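Local coordinates for protein CurJ (Moorea producens 3L, PDB 5TZ6) that is a polyketide synthase module whose dehydratase domain probably carries out a vinylogous dehydration in curacin biosynthesis, at residues I205-T208 with L213-T216; A227-Q232 with E273-D278. The protein carries 1 engineered substitution. One frame throughout, in Å; residues are numbered along the deposited sequence.

Interaction 1 (I205-T208 with L213-T216)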
ATOM      1  N   ILE A 205      -6.973  27.521   7.859  1.00 84.35           N
ATOM      2  CA  ILE A 205      -7.438  26.233   7.347  1.00 86.68           C
ATOM      3  C   ILE A 205      -8.299  26.489   6.120  1.00 99.11           C
ATOM      4  O   ILE A 205      -9.185  27.354   6.148  1.00108.35           O
ATOM      5  CB  ILE A 205      -8.230  25.458   8.410  1.00 84.76           C
ATOM      6  CG1 ILE A 205      -7.338  25.116   9.600  1.00 83.91           C
ATOM      7  CG2 ILE A 205      -8.822  24.199   7.807  1.00 84.91           C
ATOM      8  CD1 ILE A 205      -8.055  24.363  10.685  1.00 87.38           C
ATOM      9  N   LEU A 206      -8.051  25.749   5.037  1.00 98.48           N
ATOM     10  CA  LEU A 206      -8.815  25.961   3.812  1.00108.33           C
ATOM     11  C   LEU A 206      -9.403  24.718   3.163  1.00117.89           C
ATOM     12  O   LEU A 206     -10.215  24.867   2.244  1.00120.22           O
ATOM     13  CB  LEU A 206      -7.942  26.670   2.767  1.00107.74           C
ATOM     14  CG  LEU A 206      -7.370  28.017   3.196  1.00103.22           C
ATOM     15  CD1 LEU A 206      -6.620  28.650   2.039  1.00111.23           C
ATOM     16  CD2 LEU A 206      -8.475  28.931   3.702  1.00 99.63           C
ATOM     17  N   ASN A 207      -9.042  23.509   3.595  1.00123.38           N
ATOM     18  CA  ASN A 207      -9.455  22.300   2.892  1.00131.69           C
ATOM     19  C   ASN A 207     -10.466  21.470   3.678  1.00132.35           C
ATOM     20  O   ASN A 207     -10.614  20.273   3.409  1.00129.43           O
ATOM     21  CB  ASN A 207      -8.242  21.442   2.524  1.00133.40           C
ATOM     22  CG  ASN A 207      -7.401  21.071   3.726  1.00134.58           C
ATOM     23  OD1 ASN A 207      -7.622  21.563   4.833  1.00132.73           O
ATOM     24  ND2 ASN A 207      -6.426  20.192   3.514  1.00137.65           N
ATOM     25  N   THR A 208     -11.168  22.074   4.641  1.00119.42           N
ATOM     26  CA  THR A 208     -12.083  21.314   5.489  1.00110.26           C
ATOM     27  C   THR A 208     -13.126  20.538   4.690  1.00105.55           C
ATOM     28  O   THR A 208     -13.842  19.715   5.277  1.00 99.86           O
ATOM     29  CB  THR A 208     -12.791  22.243   6.481  1.00 99.79           C
ATOM     30  OG1 THR A 208     -13.193  23.446   5.818  1.00 99.59           O
ATOM     31  CG2 THR A 208     -11.863  22.600   7.635  1.00 93.48           C
ATOM     32  N   LEU A 213     -13.944  15.293   9.644  1.00 59.09           N
ATOM     33  CA  LEU A 213     -13.756  16.253  10.725  1.00 55.94           C
ATOM     34  C   LEU A 213     -12.278  16.587  10.799  1.00 57.71           C
ATOM     35  O   LEU A 213     -11.455  15.703  11.055  1.00 55.60           O
ATOM     36  CB  LEU A 213     -14.239  15.712  12.073  1.00 54.41           C
ATOM     37  CG  LEU A 213     -15.737  15.602  12.326  1.00 64.39           C
ATOM     38  CD1 LEU A 213     -15.977  15.196  13.767  1.00 62.53           C
ATOM     39  CD2 LEU A 213     -16.431  16.920  12.013  1.00 60.86           C
ATOM     40  N   HIS A 214     -11.947  17.851  10.568  1.00 61.97           N
ATOM     41  CA  HIS A 214     -10.557  18.269  10.584  1.00 43.28           C
ATOM     42  C   HIS A 214      -9.925  17.928  11.931  1.00 47.67           C
ATOM     43  O   HIS A 214     -10.572  18.071  12.977  1.00 48.35           O
ATOM     44  CB  HIS A 214     -10.451  19.769  10.315  1.00 45.82           C
ATOM     45  CG  HIS A 214      -9.096  20.207   9.851  1.00 55.64           C
ATOM     46  ND1 HIS A 214      -8.049  20.431  10.720  1.00 55.29           N
ATOM     47  CD2 HIS A 214      -8.618  20.468   8.610  1.00 57.73           C
ATOM     48  CE1 HIS A 214      -6.983  20.806  10.033  1.00 55.21           C
ATOM     49  NE2 HIS A 214      -7.302  20.838   8.751  1.00 57.92           N
ATOM     50  N   PRO A 215      -8.691  17.432  11.947  1.00 43.20           N
ATOM     51  CA  PRO A 215      -8.051  17.142  13.241  1.00 37.97           C
ATOM     52  C   PRO A 215      -8.183  18.288  14.232  1.00 55.29           C
ATOM     53  O   PRO A 215      -8.480  18.046  15.411  1.00 54.24           O
ATOM     54  CB  PRO A 215      -6.591  16.871  12.860  1.00 42.51           C
ATOM     55  CG  PRO A 215      -6.625  16.465  11.416  1.00 40.37           C
ATOM     56  CD  PRO A 215      -7.826  17.124  10.795  1.00 47.29           C
ATOM     57  N   THR A 216      -8.003  19.535  13.778  1.00 52.03           N
ATOM     58  CA  THR A 216      -8.038  20.673  14.693  1.00 39.59           C
ATOM     59  C   THR A 216      -9.431  20.904  15.260  1.00 51.02           C
ATOM     60  O   THR A 216      -9.565  21.422  16.376  1.00 51.25           O
ATOM     61  CB  THR A 216      -7.537  21.943  13.997  1.00 48.91           C
ATOM     62  OG1 THR A 216      -8.355  22.241  12.855  1.00 50.47           O
ATOM     63  CG2 THR A 216      -6.089  21.780  13.556  1.00 48.83           C
TER

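Interaction 2 (A227-Q232 with E273-D278)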
ATOM      1  N   ALA A 227     -12.433  24.369  29.986  1.00 51.18           N
ATOM      2  CA  ALA A 227     -13.235  25.462  30.524  1.00 55.71           C
ATOM      3  C   ALA A 227     -13.963  25.093  31.807  1.00 57.28           C
ATOM      4  O   ALA A 227     -14.485  25.989  32.479  1.00 69.38           O
ATOM      5  CB  ALA A 227     -14.242  25.942  29.477  1.00 53.46           C
ATOM      6  N   LEU A 228     -13.998  23.817  32.175  1.00 52.79           N
ATOM      7  CA  LEU A 228     -14.602  23.398  33.430  1.00 53.74           C
ATOM      8  C   LEU A 228     -13.583  23.192  34.542  1.00 58.33           C
ATOM      9  O   LEU A 228     -13.966  22.783  35.641  1.00 64.18           O
ATOM     10  CB  LEU A 228     -15.399  22.107  33.223  1.00 56.75           C
ATOM     11  CG  LEU A 228     -16.357  22.103  32.037  1.00 58.15           C
ATOM     12  CD1 LEU A 228     -16.917  20.711  31.820  1.00 59.66           C
ATOM     13  CD2 LEU A 228     -17.487  23.101  32.255  1.00 65.05           C
ATOM     14  N   VAL A 229     -12.301  23.456  34.285  1.00 61.15           N
ATOM     15  CA  VAL A 229     -11.251  23.211  35.269  1.00 69.05           C
ATOM     16  C   VAL A 229     -10.312  24.409  35.371  1.00 73.83           C
ATOM     17  O   VAL A 229      -9.165  24.274  35.814  1.00 78.05           O
ATOM     18  CB  VAL A 229     -10.469  21.932  34.917  1.00 67.21           C
ATOM     19  CG1 VAL A 229     -11.412  20.746  34.815  1.00 57.96           C
ATOM     20  CG2 VAL A 229      -9.719  22.125  33.618  1.00 67.98           C
ATOM     21  N   LEU A 230     -10.788  25.590  34.969  1.00 67.72           N
ATOM     22  CA  LEU A 230      -9.934  26.774  34.993  1.00 58.64           C
ATOM     23  C   LEU A 230      -9.543  27.171  36.412  1.00 66.37           C
ATOM     24  O   LEU A 230      -8.512  27.823  36.612  1.00 74.34           O
ATOM     25  CB  LEU A 230     -10.631  27.944  34.293  1.00 55.95           C
ATOM     26  CG  LEU A 230     -10.843  27.818  32.785  1.00 59.59           C
ATOM     27  CD1 LEU A 230     -11.623  29.005  32.252  1.00 56.68           C
ATOM     28  CD2 LEU A 230      -9.498  27.711  32.088  1.00 58.12           C
ATOM     29  N   ASP A 231     -10.362  26.816  37.403  1.00 56.50           N
ATOM     30  CA  ASP A 231     -10.137  27.267  38.777  1.00116.18           C
ATOM     31  C   ASP A 231      -9.127  26.408  39.537  1.00 96.59           C
ATOM     32  O   ASP A 231      -8.362  26.929  40.357  1.00 94.10           O
ATOM     33  CB  ASP A 231     -11.467  27.285  39.533  1.00114.78           C
ATOM     34  CG  ASP A 231     -12.175  25.935  39.503  1.00132.35           C
ATOM     35  OD1 ASP A 231     -12.176  25.278  38.437  1.00131.30           O
ATOM     36  OD2 ASP A 231     -12.725  25.527  40.547  1.00143.00           O
ATOM     37  N   GLN A 232      -9.108  25.100  39.274  1.00 83.93           N
ATOM     38  CA  GLN A 232      -8.599  24.122  40.230  1.00 84.61           C
ATOM     39  C   GLN A 232      -7.182  24.442  40.705  1.00 80.76           C
ATOM     40  O   GLN A 232      -6.376  25.045  39.990  1.00 76.66           O
ATOM     41  CB  GLN A 232      -8.638  22.726  39.604  1.00 92.08           C
ATOM     42  CG  GLN A 232      -8.408  21.594  40.596  1.00108.53           C
ATOM     43  CD  GLN A 232      -8.389  20.226  39.936  1.00113.80           C
ATOM     44  OE1 GLN A 232      -8.498  20.112  38.714  1.00107.87           O
ATOM     45  NE2 GLN A 232      -8.250  19.179  40.746  1.00115.97           N
ATOM     46  N   GLU A 273      -8.003  12.972  39.637  1.00 86.78           N
ATOM     47  CA  GLU A 273      -7.125  13.059  38.484  1.00 82.67           C
ATOM     48  C   GLU A 273      -7.814  12.664  37.191  1.00 70.44           C
ATOM     49  O   GLU A 273      -7.208  12.790  36.121  1.00 69.11           O
ATOM     50  CB  GLU A 273      -5.871  12.198  38.694  1.00 96.23           C
ATOM     51  CG  GLU A 273      -4.753  12.953  39.395  1.00115.58           C
ATOM     52  CD  GLU A 273      -3.857  12.056  40.224  1.00138.41           C
ATOM     53  OE1 GLU A 273      -4.370  11.378  41.140  1.00150.08           O
ATOM     54  OE2 GLU A 273      -2.635  12.036  39.962  1.00144.94           O
ATOM     55  N   LYS A 274      -9.046  12.178  37.260  1.00 62.90           N
ATOM     56  CA  LYS A 274      -9.818  11.819  36.082  1.00 59.26           C
ATOM     57  C   LYS A 274     -10.925  12.842  35.884  1.00 59.33           C
ATOM     58  O   LYS A 274     -11.670  13.148  36.821  1.00 62.18           O
ATOM     59  CB  LYS A 274     -10.432  10.430  36.229  1.00 58.05           C
ATOM     60  CG  LYS A 274      -9.436   9.300  36.325  1.00 66.40           C
ATOM     61  CD  LYS A 274     -10.155   8.008  36.661  1.00 71.46           C
ATOM     62  CE  LYS A 274      -9.246   6.817  36.495  1.00 82.26           C
ATOM     63  NZ  LYS A 274      -7.898   7.084  37.065  1.00 89.61           N
ATOM     64  N   PHE A 275     -11.030  13.368  34.671  1.00 56.22           N
ATOM     65  CA  PHE A 275     -12.141  14.225  34.290  1.00 53.96           C
ATOM     66  C   PHE A 275     -12.955  13.505  33.226  1.00 56.20           C
ATOM     67  O   PHE A 275     -12.417  13.133  32.173  1.00 49.50           O
ATOM     68  CB  PHE A 275     -11.659  15.578  33.772  1.00 50.63           C
ATOM     69  CG  PHE A 275     -12.750  16.595  33.687  1.00 63.45           C
ATOM     70  CD1 PHE A 275     -13.500  16.725  32.534  1.00 63.81           C
ATOM     71  CD2 PHE A 275     -13.055  17.393  34.777  1.00 65.17           C
ATOM     72  CE1 PHE A 275     -14.520  17.650  32.460  1.00 70.13           C
ATOM     73  CE2 PHE A 275     -14.072  18.318  34.711  1.00 67.53           C
ATOM     74  CZ  PHE A 275     -14.805  18.449  33.551  1.00 71.37           C
ATOM     75  N   LYS A 276     -14.248  13.323  33.498  1.00 56.08           N
ATOM     76  CA  LYS A 276     -15.150  12.582  32.625  1.00 56.09           C
ATOM     77  C   LYS A 276     -16.237  13.504  32.087  1.00 56.24           C
ATOM     78  O   LYS A 276     -16.807  14.314  32.829  1.00 62.62           O
ATOM     79  CB  LYS A 276     -15.778  11.393  33.357  1.00 53.03           C
ATOM     80  CG  LYS A 276     -14.764  10.423  33.947  1.00 67.83           C
ATOM     81  CD  LYS A 276     -15.417   9.441  34.912  1.00 80.63           C
ATOM     82  CE  LYS A 276     -14.437   8.349  35.322  1.00 91.10           C
ATOM     83  NZ  LYS A 276     -15.083   7.298  36.157  1.00106.72           N
ATOM     84  N   ALA A 277     -16.522  13.373  30.792  1.00 49.69           N
ATOM     85  CA  ALA A 277     -17.376  14.325  30.100  1.00 54.90           C
ATOM     86  C   ALA A 277     -18.076  13.672  28.914  1.00 53.54           C
ATOM     87  O   ALA A 277     -17.589  12.692  28.341  1.00 51.46           O
ATOM     88  CB  ALA A 277     -16.558  15.519  29.611  1.00 39.80           C
ATOM     89  N   ASP A 278     -19.230  14.231  28.560  1.00 55.57           N
ATOM     90  CA  ASP A 278     -19.899  13.985  27.293  1.00 61.00           C
ATOM     91  C   ASP A 278     -19.864  15.269  26.474  1.00 58.65           C
ATOM     92  O   ASP A 278     -20.006  16.375  27.018  1.00 61.97           O
ATOM     93  CB  ASP A 278     -21.348  13.535  27.502  1.00 75.09           C
ATOM     94  CG  ASP A 278     -21.454  12.138  28.108  1.00 99.49           C
ATOM     95  OD1 ASP A 278     -20.606  11.277  27.792  1.00108.17           O
ATOM     96  OD2 ASP A 278     -22.389  11.901  28.902  1.00116.97           O
TER

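Interaction 1 (I205-T208 with L213-T216)
His214 pushes its imidazole into the loop 205-208, and the loop meets it from several directions. CG lies anti to the backbone N (chi1 -160°), a turn that carries the ring toward the loop, with Ile205 over one face: its CD1 stands 4.0 Å from the centroid of the His214 ring, a CH-pi contact, while CG2 of the same side chain reaches His214 NE2 at 3.8 Å. Thr208 crosses the imidazole at about a right angle, its CG2 4.0 Å from His214 CD2. Asn207 OD1 lies at the edge near the ring plane, 4.0 Å from His214 NE2, though this side chain is poorly ordered and its position less certain. Phe37 adds an edge-to-face ring contact to His214. Pro215 places its CD over the face opposite Ile205, toward the rim. At Thr216 the backbone N donates to His214 ND1 over 3.2 Å with an N-H...acceptor angle of 162°, close to the ring plane, which fixes the rotation of the imidazole. Thr216 OG1 is hydrogen-bonded to Trp184 NE1. The arrangement is a histidine N-cap: the side chain of His214 accepts a backbone N-H from the first turn of helix 215-223 in the hotdog-fold dehydratase.

Interaction 2 (A227-Q232 with E273-D278)
Phe275 reaches from its strand to the loop 227-232, where Leu228 and Val229 receive the ring; its closest approach is CZ to Leu228 CD1, 3.5 Å. Followed outward, the side chain leaves the backbone at CB with CG anti to the backbone N (chi1 -166°), which carries the ring toward the loop. CB and CG serve as the stem, and contact begins farther along the ring. On one flank CD2 meets Val229 CG1 at 3.7 Å, and CE2 comes to 3.6 Å from the same Val229 CG1, so a single methyl spans that ring bond. On the other flank CE1 lies 3.9 Å from Leu228 CD1. At the tip, CZ also touches Leu228 CB, at 3.7 Å. Leu228 CD1 sits at the ring edge near its plane, and the leucine side chain crosses the phenylalanine at about a right angle; the Val229 side chain points back from the opposite direction. The contact is wholly apolar, built on van der Waals packing around one aromatic tip. Replacing Phe275 by an alanine would probably open a gap between loop and strand, leaving Leu228 CD1 and Val229 CG1 without the ring they pack against. Phe275 belongs to strand 274-282, paired with strands 258-267 and 288-300; Val229 also touches Phe240 of strand 239-250, and Ala227 and Leu230 lean on helix 164-173.

Both interactions belong to the same hotdog-family dehydratase domain and follow one another along the chain, interaction 1 being complete before interaction 2 begins. Helix 215-223 connects them: interaction 1 joins the start of this helix to the loop that precedes it, and the loop after the helix supplies the first half of interaction 2, which ties it to strand 274-282. Their centres lie 26 Å apart, on opposite sides of the chain's centre, and their nearest atoms are about 13 Å apart, so they do not touch. The bound hydroxy-acid ligand lies about 10 Å from the Thr216 side chain and about 9 Å from that of Val229. Between them, the helix also carries Asp219, which lines the ligand pocket.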